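Local coordinates for flavin reductase domain protein, FMN-binding (Shewanella baltica, PDB 3HMZ), which binds FMN and probably acts as a flavin-dependent oxidoreductase of the flavoredoxin family, with NAD or NADP as acceptor, at residues N12-L25 against I155-W169. Numbering follows the deposited sequence.
Sequences NNIAAVELAKAYRL and IGAWADTQVFNHGHW
Leu25 sets its CD2 methyl over the centre of the Phe164 ring, 3.4 Å from CD2 to the ring centroid and almost on the ring normal. This is a CH-pi contact. Phe164 has CG anti to its own backbone N (chi1 -175°), which carries the ring in under Leu25. The same ring takes Val17 CG1 obliquely, and Arg24 CB lies at its edge. Leu25 CD1 turns to Ala157 CB, which also meets Ala22 CB at 3.6 Å. Trp169 brings its indole edge to the backbone of Arg24 and Leu25. Its NE1 donates to Arg24 O at 3.0 Å, with the acceptor near the indole plane. Leu25 O is buried by the contact and has no polar partner in the model.

The 14-16 strand adds to the antiparallel sheet of the flavin reductase-like domain, along the end of strand 149-160. Ala15 and Ala159 form the hydrogen-bonded pair, bonding both ways. Thr161 N extends the pairing with a bond to Asn13 O, and Thr161 OG1 donates to Asn13 OD1 at 2.9 Å, in the carbonyl plane on a lone pair. Asp160 OD1 accepts from Gln162 N in an Asx turn and takes a water that also binds Asn13 N. Asp160 OD2 forms a salt bridge with Lys178, which also bonds Asn12 OD1.

Arg24 runs extended from CG to NE to the type I' turn of 165-168. NH1 donates to Gly167 O at 2.8 Å. The acceptor lies in the guanidinium plane, but NH1 stands above the carbonyl plane. NE binds Tyr23 OH, also in the guanidinium plane, so two bonds fix its rotation. NH1 also sits 3.3 Å above one face of the His168 ring, offset toward its rim. A leucine here would probably leave Gly167 O and Tyr23 OH without their guanidinium donors. Lys21 CD packs on Gly167 CA, where a side chain would clash.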
loop_
_atom_site.group_PDB
_atom_site.type_symbol
_atom_site.label_atom_id
_atom_site.label_comp_id
_atom_site.label_asym_id
_atom_site.label_seq_id
_atom_site.Cartn_x
_atom_site.Cartn_y
_atom_site.Cartn_z
ATOM N N ASN A 12 25.291 -7.724 2.867
ATOM C CA ASN A 12 24.555 -7.027 1.827
ATOM C C ASN A 12 25.235 -5.683 1.583
ATOM O O ASN A 12 25.737 -5.041 2.523
ATOM C CB ASN A 12 23.068 -6.851 2.206
ATOM C CG ASN A 12 22.310 -8.184 2.288
ATOM O OD1 ASN A 12 22.646 -9.143 1.580
ATOM N ND2 ASN A 12 21.281 -8.245 3.144
ATOM N N ASN A 13 25.318 -5.308 0.314
ATOM C CA ASN A 13 25.884 -4.027 -0.077
ATOM C C ASN A 13 24.763 -2.977 -0.034
ATOM O O ASN A 13 23.821 -3.072 -0.811
ATOM C CB ASN A 13 26.399 -4.146 -1.498
ATOM C CG ASN A 13 27.042 -2.893 -1.981
ATOM O OD1 ASN A 13 26.562 -2.262 -2.935
ATOM N ND2 ASN A 13 28.127 -2.484 -1.301
ATOM N N ILE A 14 24.886 -2.006 0.849
ATOM C CA ILE A 14 23.906 -0.913 1.027
ATOM C C ILE A 14 24.375 0.316 0.264
ATOM O O ILE A 14 25.553 0.713 0.376
ATOM C CB ILE A 14 23.756 -0.497 2.510
ATOM C CG1 ILE A 14 23.216 -1.660 3.346
ATOM C CG2 ILE A 14 22.819 0.733 2.659
ATOM C CD1 ILE A 14 23.078 -1.372 4.838
ATOM N N ALA A 15 23.469 0.926 -0.494
ATOM C CA ALA A 15 23.731 2.169 -1.196
ATOM C C ALA A 15 22.607 3.133 -0.869
ATOM O O ALA A 15 21.470 2.714 -0.592
ATOM C CB ALA A 15 23.792 1.937 -2.718
ATOM N N ALA A 16 22.911 4.424 -0.925
ATOM C CA ALA A 16 21.879 5.442 -0.880
ATOM C C ALA A 16 20.990 5.311 -2.143
ATOM O O ALA A 16 21.440 4.914 -3.216
ATOM C CB ALA A 16 22.467 6.875 -0.864
ATOM N N VAL A 17 19.738 5.654 -1.942
ATOM C CA VAL A 17 18.732 5.737 -2.997
ATOM C C VAL A 17 18.486 7.232 -3.156
ATOM O O VAL A 17 18.084 7.901 -2.203
ATOM C CB VAL A 17 17.427 5.016 -2.634
ATOM C CG1 VAL A 17 16.286 5.298 -3.647
ATOM C CG2 VAL A 17 17.686 3.495 -2.497
ATOM N N GLU A 18 18.715 7.724 -4.375
ATOM C CA GLU A 18 18.432 9.124 -4.709
ATOM C C GLU A 18 17.079 9.492 -4.084
ATOM O O GLU A 18 16.090 8.784 -4.296
ATOM C CB GLU A 18 18.376 9.211 -6.272
ATOM C CG GLU A 18 18.036 10.497 -6.791
ATOM C CD GLU A 18 17.831 10.518 -8.283
ATOM O OE1 GLU A 18 17.967 9.505 -9.053
ATOM O OE2 GLU A 18 17.458 11.610 -8.662
ATOM N N LEU A 19 17.020 10.587 -3.320
ATOM C CA LEU A 19 15.817 10.917 -2.558
ATOM C C LEU A 19 14.555 11.023 -3.428
ATOM O O LEU A 19 13.505 10.532 -3.030
ATOM C CB LEU A 19 16.035 12.155 -1.691
ATOM C CG LEU A 19 15.191 12.321 -0.455
ATOM C CD1 LEU A 19 15.277 11.098 0.480
ATOM C CD2 LEU A 19 15.587 13.628 0.244
ATOM N N ALA A 20 14.709 11.557 -4.643
ATOM C CA ALA A 20 13.625 11.674 -5.618
ATOM C C ALA A 20 13.061 10.328 -6.102
ATOM O O ALA A 20 12.015 10.314 -6.764
ATOM C CB ALA A 20 14.121 12.470 -6.848
ATOM N N LYS A 21 13.782 9.221 -5.871
ATOM C CA LYS A 21 13.299 7.868 -6.220
ATOM C C LYS A 21 12.897 7.047 -5.018
ATOM O O LYS A 21 12.451 5.893 -5.206
ATOM C CB LYS A 21 14.362 7.115 -7.013
ATOM C CG LYS A 21 14.711 7.851 -8.296
ATOM C CD LYS A 21 14.952 6.993 -9.433
ATOM C CE LYS A 21 15.291 7.766 -10.721
ATOM N NZ LYS A 21 14.243 8.739 -11.204
ATOM N N ALA A 22 13.058 7.594 -3.801
ATOM C CA ALA A 22 12.741 6.864 -2.572
ATOM C C ALA A 22 11.316 6.289 -2.547
ATOM O O ALA A 22 11.084 5.212 -2.009
ATOM C CB ALA A 22 12.980 7.760 -1.299
ATOM N N TYR A 23 10.369 7.014 -3.140
ATOM C CA TYR A 23 8.952 6.537 -3.165
ATOM C C TYR A 23 8.830 5.147 -3.819
ATOM O O TYR A 23 7.936 4.362 -3.471
ATOM C CB TYR A 23 8.019 7.523 -3.879
ATOM C CG TYR A 23 8.162 7.491 -5.374
ATOM C CD1 TYR A 23 9.181 8.188 -6.040
ATOM C CD2 TYR A 23 7.310 6.717 -6.139
ATOM C CE1 TYR A 23 9.345 8.087 -7.411
ATOM C CE2 TYR A 23 7.465 6.622 -7.505
ATOM C CZ TYR A 23 8.470 7.320 -8.146
ATOM O OH TYR A 23 8.633 7.204 -9.509
ATOM N N ARG A 24 9.748 4.836 -4.737
ATOM C CA ARG A 24 9.697 3.541 -5.438
ATOM C C ARG A 24 9.920 2.342 -4.510
ATOM O O ARG A 24 9.498 1.234 -4.800
ATOM C CB ARG A 24 10.691 3.499 -6.573
ATOM C CG ARG A 24 10.342 4.498 -7.658
ATOM C CD ARG A 24 11.256 4.364 -8.783
ATOM N NE ARG A 24 11.012 5.372 -9.815
ATOM C CZ ARG A 24 11.738 5.469 -10.916
ATOM N NH1 ARG A 24 12.780 4.678 -11.110
ATOM N NH2 ARG A 24 11.448 6.412 -11.805
ATOM N N LEU A 25 10.565 2.597 -3.368
ATOM C CA LEU A 25 10.815 1.561 -2.391
ATOM C C LEU A 25 9.494 1.013 -1.811
ATOM O O LEU A 25 9.468 -0.097 -1.272
ATOM C CB LEU A 25 11.720 2.087 -1.262
ATOM C CG LEU A 25 13.115 2.517 -1.738
ATOM C CD1 LEU A 25 13.895 3.254 -0.622
ATOM C CD2 LEU A 25 13.939 1.339 -2.292
ATOM N N ILE A 155 13.605 11.761 4.767
ATOM C CA ILE A 155 14.839 12.546 4.747
ATOM C C ILE A 155 16.083 11.798 4.320
ATOM O O ILE A 155 17.150 12.396 4.176
ATOM C CB ILE A 155 15.063 13.266 6.133
ATOM C CG1 ILE A 155 15.280 12.262 7.270
ATOM C CG2 ILE A 155 13.837 14.192 6.428
ATOM C CD1 ILE A 155 15.619 12.912 8.651
ATOM N N GLY A 156 15.968 10.478 4.164
ATOM C CA GLY A 156 17.057 9.666 3.714
ATOM C C GLY A 156 16.513 8.312 3.307
ATOM O O GLY A 156 15.494 7.875 3.869
ATOM N N ALA A 157 17.157 7.682 2.317
ATOM C CA ALA A 157 16.723 6.380 1.826
ATOM C C ALA A 157 17.918 5.581 1.376
ATOM O O ALA A 157 18.880 6.146 0.814
ATOM C CB ALA A 157 15.705 6.558 0.710
ATOM N N TRP A 158 17.879 4.264 1.629
ATOM C CA TRP A 158 18.976 3.350 1.303
ATOM C C TRP A 158 18.385 1.996 0.961
ATOM O O TRP A 158 17.277 1.679 1.371
ATOM C CB TRP A 158 19.948 3.180 2.502
ATOM C CG TRP A 158 20.433 4.466 3.080
ATOM C CD1 TRP A 158 21.590 5.119 2.761
ATOM C CD2 TRP A 158 19.751 5.305 4.018
ATOM N NE1 TRP A 158 21.713 6.272 3.480
ATOM C CE2 TRP A 158 20.603 6.418 4.274
ATOM C CE3 TRP A 158 18.545 5.212 4.708
ATOM C CZ2 TRP A 158 20.250 7.435 5.177
ATOM C CZ3 TRP A 158 18.210 6.215 5.627
ATOM C CH2 TRP A 158 19.063 7.321 5.840
ATOM N N ALA A 159 19.126 1.191 0.225
ATOM C CA ALA A 159 18.696 -0.147 -0.097
ATOM C C ALA A 159 19.835 -1.082 -0.408
ATOM O O ALA A 159 20.923 -0.656 -0.819
ATOM C CB ALA A 159 17.672 -0.106 -1.293
ATOM N N ASP A 160 19.539 -2.367 -0.246
ATOM C CA ASP A 160 20.440 -3.463 -0.625
ATOM C C ASP A 160 20.499 -3.491 -2.147
ATOM O O ASP A 160 19.493 -3.802 -2.800
ATOM C CB ASP A 160 19.870 -4.755 -0.027
ATOM C CG ASP A 160 20.583 -5.981 -0.425
ATOM O OD1 ASP A 160 21.446 -5.974 -1.317
ATOM O OD2 ASP A 160 20.219 -7.007 0.201
ATOM N N THR A 161 21.691 -3.259 -2.694
ATOM C CA THR A 161 21.841 -3.167 -4.132
ATOM C C THR A 161 21.591 -4.457 -4.886
ATOM O O THR A 161 21.426 -4.411 -6.094
ATOM C CB THR A 161 23.218 -2.636 -4.528
ATOM O OG1 THR A 161 24.242 -3.505 -4.029
ATOM C CG2 THR A 161 23.430 -1.180 -3.995
ATOM N N GLN A 162 21.612 -5.599 -4.211
ATOM C CA GLN A 162 21.232 -6.843 -4.905
ATOM C C GLN A 162 19.733 -6.886 -5.256
ATOM O O GLN A 162 19.349 -7.572 -6.228
ATOM C CB GLN A 162 21.548 -8.053 -4.064
ATOM C CG GLN A 162 21.445 -9.337 -4.878
ATOM C CD GLN A 162 21.947 -10.540 -4.144
ATOM O OE1 GLN A 162 21.770 -10.671 -2.930
ATOM N NE2 GLN A 162 22.579 -11.476 -4.911
ATOM N N VAL A 163 18.913 -6.151 -4.494
ATOM C CA VAL A 163 17.474 -6.222 -4.773
ATOM C C VAL A 163 16.879 -4.905 -5.255
ATOM O O VAL A 163 15.900 -4.942 -5.947
ATOM C CB VAL A 163 16.733 -6.857 -3.608
ATOM C CG1 VAL A 163 16.791 -5.947 -2.422
ATOM C CG2 VAL A 163 15.315 -7.212 -3.977
ATOM N N PHE A 164 17.503 -3.750 -4.966
ATOM C CA PHE A 164 17.058 -2.468 -5.494
ATOM C C PHE A 164 18.296 -1.666 -5.839
ATOM O O PHE A 164 19.180 -1.466 -4.999
ATOM C CB PHE A 164 16.214 -1.710 -4.476
ATOM C CG PHE A 164 15.623 -0.426 -5.005
ATOM C CD1 PHE A 164 16.344 0.760 -4.998
ATOM C CD2 PHE A 164 14.345 -0.403 -5.519
ATOM C CE1 PHE A 164 15.772 1.936 -5.482
ATOM C CE2 PHE A 164 13.767 0.744 -5.977
ATOM C CZ PHE A 164 14.473 1.925 -5.965
ATOM N N ASN A 165 18.379 -1.224 -7.077
ATOM C CA ASN A 165 19.525 -0.393 -7.494
ATOM C C ASN A 165 19.132 0.478 -8.658
ATOM O O ASN A 165 18.218 0.140 -9.440
ATOM C CB ASN A 165 20.761 -1.261 -7.788
ATOM C CG ASN A 165 20.537 -2.257 -8.906
ATOM O OD1 ASN A 165 20.293 -1.891 -10.051
ATOM N ND2 ASN A 165 20.600 -3.548 -8.563
ATOM N N HIS A 166 19.829 1.604 -8.776
ATOM C CA HIS A 166 19.584 2.577 -9.838
ATOM C C HIS A 166 18.090 2.892 -10.055
ATOM O O HIS A 166 17.626 2.985 -11.187
ATOM C CB HIS A 166 20.285 2.134 -11.110
ATOM C CG HIS A 166 21.692 1.726 -10.875
ATOM N ND1 HIS A 166 22.663 2.632 -10.500
ATOM C CD2 HIS A 166 22.293 0.519 -10.907
ATOM C CE1 HIS A 166 23.806 1.988 -10.330
ATOM N NE2 HIS A 166 23.607 0.702 -10.557
ATOM N N GLY A 167 17.373 3.050 -8.942
ATOM C CA GLY A 167 15.968 3.399 -8.944
ATOM C C GLY A 167 14.947 2.333 -9.246
ATOM O O GLY A 167 13.789 2.674 -9.434
ATOM N N HIS A 168 15.351 1.070 -9.339
ATOM C CA HIS A 168 14.423 -0.021 -9.634
ATOM C C HIS A 168 14.664 -1.256 -8.787
ATOM O O HIS A 168 15.788 -1.577 -8.418
ATOM C CB HIS A 168 14.520 -0.438 -11.103
ATOM C CG HIS A 168 14.208 0.677 -12.055
ATOM N ND1 HIS A 168 12.933 0.935 -12.497
ATOM C CD2 HIS A 168 14.990 1.661 -12.558
ATOM C CE1 HIS A 168 12.952 2.010 -13.278
ATOM N NE2 HIS A 168 14.193 2.473 -13.329
ATOM N N TRP A 169 13.571 -1.942 -8.506
ATOM C CA TRP A 169 13.615 -3.230 -7.871
ATOM C C TRP A 169 14.070 -4.252 -8.890
ATOM O O TRP A 169 13.807 -4.096 -10.103
ATOM C CB TRP A 169 12.242 -3.643 -7.322
ATOM C CG TRP A 169 11.829 -2.885 -6.118
ATOM C CD1 TRP A 169 10.988 -1.846 -6.073
ATOM C CD2 TRP A 169 12.271 -3.111 -4.769
ATOM N NE1 TRP A 169 10.806 -1.418 -4.774
ATOM C CE2 TRP A 169 11.620 -2.157 -3.952
ATOM C CE3 TRP A 169 13.162 -4.005 -4.180
ATOM C CZ2 TRP A 169 11.791 -2.108 -2.578
ATOM C CZ3 TRP A 169 13.352 -3.939 -2.796
ATOM C CH2 TRP A 169 12.648 -3.009 -2.019
HETATM O O HOH W 1 23.946 -7.012 -1.570
HETATM O O HOH W 2 18.642 9.545 -0.101
#